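Local atomic coordinates of protein angel homolog 2 (PDB entry 6RW0), a protein that acts as a 2',3'-cyclic phosphatase within the CCR4 deadenylase family and probably binds the 3' untranslated regions of mRNA. Residues A[203-206]-A[207-211]; A[287-290]-A[291-295]. All coordinates share one frame; numbering follows the deposited sequence.

Contact 1 (A[203-206]-A[207-211]); sequences GDIK and LTQLA
T208 turns its hydroxyl back along the helix, and OG1 donates to D204 O at 2.9 Å. D204 O also takes the regular helical bond from T208 N (3.2 Å), the two donors arriving from opposite faces of the carbonyl plane. With OG1 beside the backbone N (chi1 -55°), threonine satisfies its hydroxyl on its own helix while packing on W282 and L286. A valine here, having no hydroxyl, would probably leave D204 O without its donor on one face. One turn apart, I205 and Q209 pass at a slant: I205 CG2 lies 3.6 Å from Q209 NE2, and Q209 CG sits 3.2 Å from I205 O. The amide is held by L197 N at OE1 and N170 at NE2, so the isoleucine methyl borders a group fixed from both ends. L207 N donates to G203 O, and L207 CB lies against that oxygen (3.5 Å), apolar bulk beside a carbonyl already bonded. K206, bent at its last torsion, brings NZ to Q267 OE1 and the carbonyls of L197 and Y198; D204 forms salt bridges with R202 and R275. The helix thus serves its own backbone and hydroxyl, while its amide and charged ends find partners in surrounding loops.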
loop_
_atom_site.group_PDB
_atom_site.type_symbol
_atom_site.label_atom_id
_atom_site.label_comp_id
_atom_site.label_asym_id
_atom_site.label_seq_id
_atom_site.Cartn_x
_atom_site.Cartn_y
_atom_site.Cartn_z
ATOM N N GLY A 203 14.521 -8.857 1.620
ATOM C CA GLY A 203 13.281 -9.518 1.191
ATOM C C GLY A 203 12.740 -10.422 2.280
ATOM O O GLY A 203 11.571 -10.709 2.253
ATOM N N ASP A 204 13.622 -10.941 3.126
ATOM C CA ASP A 204 13.223 -11.757 4.290
ATOM C C ASP A 204 12.360 -10.893 5.214
ATOM O O ASP A 204 11.321 -11.334 5.613
ATOM C CB ASP A 204 14.457 -12.302 5.012
ATOM C CG ASP A 204 15.518 -11.293 5.407
ATOM O OD1 ASP A 204 15.638 -10.275 4.764
ATOM O OD2 ASP A 204 16.197 -11.566 6.354
ATOM N N ILE A 205 12.770 -9.673 5.503
ATOM C CA ILE A 205 11.949 -8.785 6.318
ATOM C C ILE A 205 10.665 -8.422 5.587
ATOM O O ILE A 205 9.578 -8.455 6.172
ATOM C CB ILE A 205 12.736 -7.543 6.778
ATOM C CG1 ILE A 205 13.951 -7.959 7.593
ATOM C CG2 ILE A 205 11.793 -6.646 7.579
ATOM C CD1 ILE A 205 14.805 -6.797 7.986
ATOM N N LYS A 206 10.757 -8.086 4.296
ATOM C CA LYS A 206 9.566 -7.701 3.545
ATOM C C LYS A 206 8.496 -8.787 3.577
ATOM O O LYS A 206 7.311 -8.493 3.782
ATOM C CB LYS A 206 9.912 -7.416 2.089
ATOM C CG LYS A 206 10.431 -6.060 1.771
ATOM C CD LYS A 206 10.150 -5.833 0.281
ATOM C CE LYS A 206 10.275 -4.379 -0.096
ATOM N NZ LYS A 206 11.656 -3.906 -0.112
ATOM N N LEU A 207 8.876 -10.039 3.274
ATOM C CA LEU A 207 7.892 -11.122 3.251
ATOM C C LEU A 207 7.306 -11.362 4.632
ATOM O O LEU A 207 6.118 -11.686 4.757
ATOM C CB LEU A 207 8.509 -12.418 2.721
ATOM C CG LEU A 207 8.622 -12.451 1.201
ATOM C CD1 LEU A 207 9.485 -13.620 0.778
ATOM C CD2 LEU A 207 7.263 -12.520 0.533
ATOM N N THR A 208 8.107 -11.196 5.684
ATOM C CA THR A 208 7.594 -11.411 7.030
ATOM C C THR A 208 6.634 -10.294 7.427
ATOM O O THR A 208 5.595 -10.556 8.039
ATOM C CB THR A 208 8.751 -11.539 8.021
ATOM O OG1 THR A 208 9.648 -12.580 7.596
ATOM C CG2 THR A 208 8.265 -11.915 9.410
ATOM N N GLN A 209 6.965 -9.045 7.085
ATOM C CA GLN A 209 6.037 -7.937 7.299
ATOM C C GLN A 209 4.727 -8.178 6.565
ATOM O O GLN A 209 3.639 -8.016 7.127
ATOM C CB GLN A 209 6.680 -6.623 6.852
ATOM C CG GLN A 209 7.871 -6.210 7.701
ATOM C CD GLN A 209 8.417 -4.835 7.350
ATOM O OE1 GLN A 209 8.154 -4.303 6.273
ATOM N NE2 GLN A 209 9.195 -4.261 8.264
ATOM N N LEU A 210 4.808 -8.574 5.297
ATOM C CA LEU A 210 3.591 -8.892 4.558
ATOM C C LEU A 210 2.791 -9.993 5.249
ATOM O O LEU A 210 1.561 -9.892 5.377
ATOM C CB LEU A 210 3.950 -9.290 3.130
ATOM C CG LEU A 210 2.783 -9.745 2.261
ATOM C CD1 LEU A 210 1.800 -8.605 2.053
ATOM C CD2 LEU A 210 3.272 -10.279 0.934
ATOM N N ALA A 211 3.461 -11.056 5.699
ATOM C CA ALA A 211 2.761 -12.138 6.388
ATOM C C ALA A 211 2.045 -11.622 7.632
ATOM O O ALA A 211 0.937 -12.069 7.952
ATOM C CB ALA A 211 3.752 -13.240 6.761
#

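Contact 2 (A[287-290]-A[291-295]); sequences GISQ and NCVYE
G287 O is gripped by two donors: E295 N at 3.0 Å, standing above the carbonyl plane, and a water at 2.8 Å that also donates to E295 O. The CA of Y294 adds a weaker C-H contact, and the edge of the Y294 ring lies near the same oxygen. Glycine suits this position because phi is positive (77°). The next backbone bond, S289 N to V293 O, is 2.9 Å long and in the carbonyl plane. Between these two bonds I288 faces Y294 as a non-hydrogen-bonded antiparallel pair. Their side chains run side by side in the same direction, I288 CG1 being 3.9 Å from Y294 CD1, and both rest on helix 203-220: I288 on M212, and Y294 on A215. Isoleucine supplies bulk for that buried seam, whereas tyrosine, nearer the solvent, adds a hydroxyl that bonds to E216. The other face carries S289, V293 and E295; the E295 chain passes alongside G287, and OE1 comes to 3.3 Å from S289 CB. S289 does double duty at the bend. Its O accepts from C292 N, closing a type I turn, and S289 OG, placed between the backbone N and carbonyl carbon (chi1 77°), accepts from N291 N at 3.1 Å in an ST turn. V293 CG2 lies 3.4 Å from S289 OG. N291 OD1 is held by Q331, tying the bend to strand 329-331. C292 adopts a left-handed backbone conformation (phi 63°), a place glycine often fills, but cysteine brings a side chain that packs on helix 203-220, as a glycine could not. With S289 bonded through O to C292 and through N to V293, this is a tight beta hairpin built on a type I turn and a classic G1 beta bulge.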
loop_
_atom_site.group_PDB
_atom_site.type_symbol
_atom_site.label_atom_id
_atom_site.label_comp_id
_atom_site.label_asym_id
_atom_site.label_seq_id
_atom_site.Cartn_x
_atom_site.Cartn_y
_atom_site.Cartn_z
ATOM N N GLY A 287 4.556 -16.605 15.732
ATOM C CA GLY A 287 3.181 -17.100 15.899
ATOM C C GLY A 287 2.335 -16.964 14.647
ATOM O O GLY A 287 1.179 -16.705 14.770
ATOM N N ILE A 288 2.979 -17.039 13.498
ATOM C CA ILE A 288 2.277 -16.981 12.197
ATOM C C ILE A 288 2.679 -18.227 11.401
ATOM O O ILE A 288 3.852 -18.482 11.255
ATOM C CB ILE A 288 2.554 -15.658 11.463
ATOM C CG1 ILE A 288 1.965 -14.489 12.254
ATOM C CG2 ILE A 288 2.008 -15.709 10.048
ATOM C CD1 ILE A 288 2.292 -13.130 11.678
ATOM N N SER A 289 1.713 -18.963 10.867
ATOM C CA SER A 289 1.965 -20.205 10.111
ATOM C C SER A 289 2.460 -19.877 8.707
ATOM O O SER A 289 2.332 -18.759 8.270
ATOM C CB SER A 289 0.712 -21.029 10.035
ATOM O OG SER A 289 -0.169 -20.501 9.073
ATOM N N GLN A 290 2.828 -20.902 7.948
ATOM C CA GLN A 290 3.226 -20.766 6.524
ATOM C C GLN A 290 2.018 -20.415 5.636
ATOM O O GLN A 290 2.243 -20.201 4.487
ATOM C CB GLN A 290 3.910 -22.028 6.007
ATOM C CG GLN A 290 5.204 -22.337 6.724
ATOM C CD GLN A 290 6.226 -21.266 6.479
ATOM O OE1 GLN A 290 6.296 -20.319 7.229
ATOM N NE2 GLN A 290 7.016 -21.403 5.424
ATOM N N ASN A 291 0.778 -20.518 6.115
ATOM C CA ASN A 291 -0.427 -20.040 5.413
ATOM C C ASN A 291 -0.735 -18.586 5.823
ATOM O O ASN A 291 -1.814 -18.153 5.506
ATOM C CB ASN A 291 -1.606 -20.972 5.661
ATOM C CG ASN A 291 -1.374 -22.357 5.109
ATOM O OD1 ASN A 291 -0.574 -22.551 4.225
ATOM N ND2 ASN A 291 -2.090 -23.320 5.639
ATOM N N CYS A 292 0.153 -17.912 6.565
ATOM C CA CYS A 292 -0.004 -16.500 6.926
ATOM C C CYS A 292 -1.235 -16.262 7.797
ATOM O O CYS A 292 -1.941 -15.258 7.648
ATOM C CB CYS A 292 0.013 -15.579 5.702
ATOM S SG CYS A 292 1.589 -15.616 4.830
ATOM N N VAL A 293 -1.502 -17.191 8.711
ATOM C CA VAL A 293 -2.535 -16.996 9.723
ATOM C C VAL A 293 -1.907 -17.083 11.105
ATOM O O VAL A 293 -0.904 -17.766 11.317
ATOM C CB VAL A 293 -3.709 -17.985 9.599
ATOM C CG1 VAL A 293 -4.343 -17.855 8.231
ATOM C CG2 VAL A 293 -3.265 -19.402 9.859
ATOM N N TYR A 294 -2.497 -16.375 12.059
ATOM C CA TYR A 294 -2.039 -16.520 13.428
ATOM C C TYR A 294 -2.239 -17.961 13.892
ATOM O O TYR A 294 -3.221 -18.617 13.537
ATOM C CB TYR A 294 -2.842 -15.599 14.338
ATOM C CG TYR A 294 -2.570 -14.125 14.171
ATOM C CD1 TYR A 294 -1.281 -13.629 14.203
ATOM C CD2 TYR A 294 -3.613 -13.220 14.008
ATOM C CE1 TYR A 294 -1.030 -12.282 14.069
ATOM C CE2 TYR A 294 -3.365 -11.863 13.882
ATOM C CZ TYR A 294 -2.072 -11.408 13.911
ATOM O OH TYR A 294 -1.769 -10.068 13.779
ATOM N N GLU A 295 -1.314 -18.439 14.723
ATOM C CA GLU A 295 -1.384 -19.775 15.294
ATOM C C GLU A 295 -0.991 -19.726 16.765
ATOM O O GLU A 295 -0.244 -18.847 17.211
ATOM C CB GLU A 295 -0.516 -20.770 14.503
ATOM C CG GLU A 295 0.964 -20.458 14.553
ATOM C CD GLU A 295 1.812 -21.359 13.675
ATOM O OE1 GLU A 295 1.265 -22.292 13.047
ATOM O OE2 GLU A 295 3.037 -21.126 13.619
HETATM O O HOH W 1 -0.170 -16.086 17.124
#

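Overall arrangement
From the N terminus, the chain leaves strand 189-195 and enters helix 203-220, where contact 1 closes only successive helical turns. This helix is the crossover of a beta-alpha-beta unit that returns to strand 231-236, parallel to the first strand. The chain then passes helix 244-251 and strand 253-255 before contact 2 closes a short hairpin in the loop leading to strand 329-331. The two contacts follow in series, neither nesting nor crossing, with centres about 13 Å apart. They meet directly: A211 CB packs 3.7 Å from C292 SG. The hairpin therefore lies against the crossover helix and joins this long loop to it.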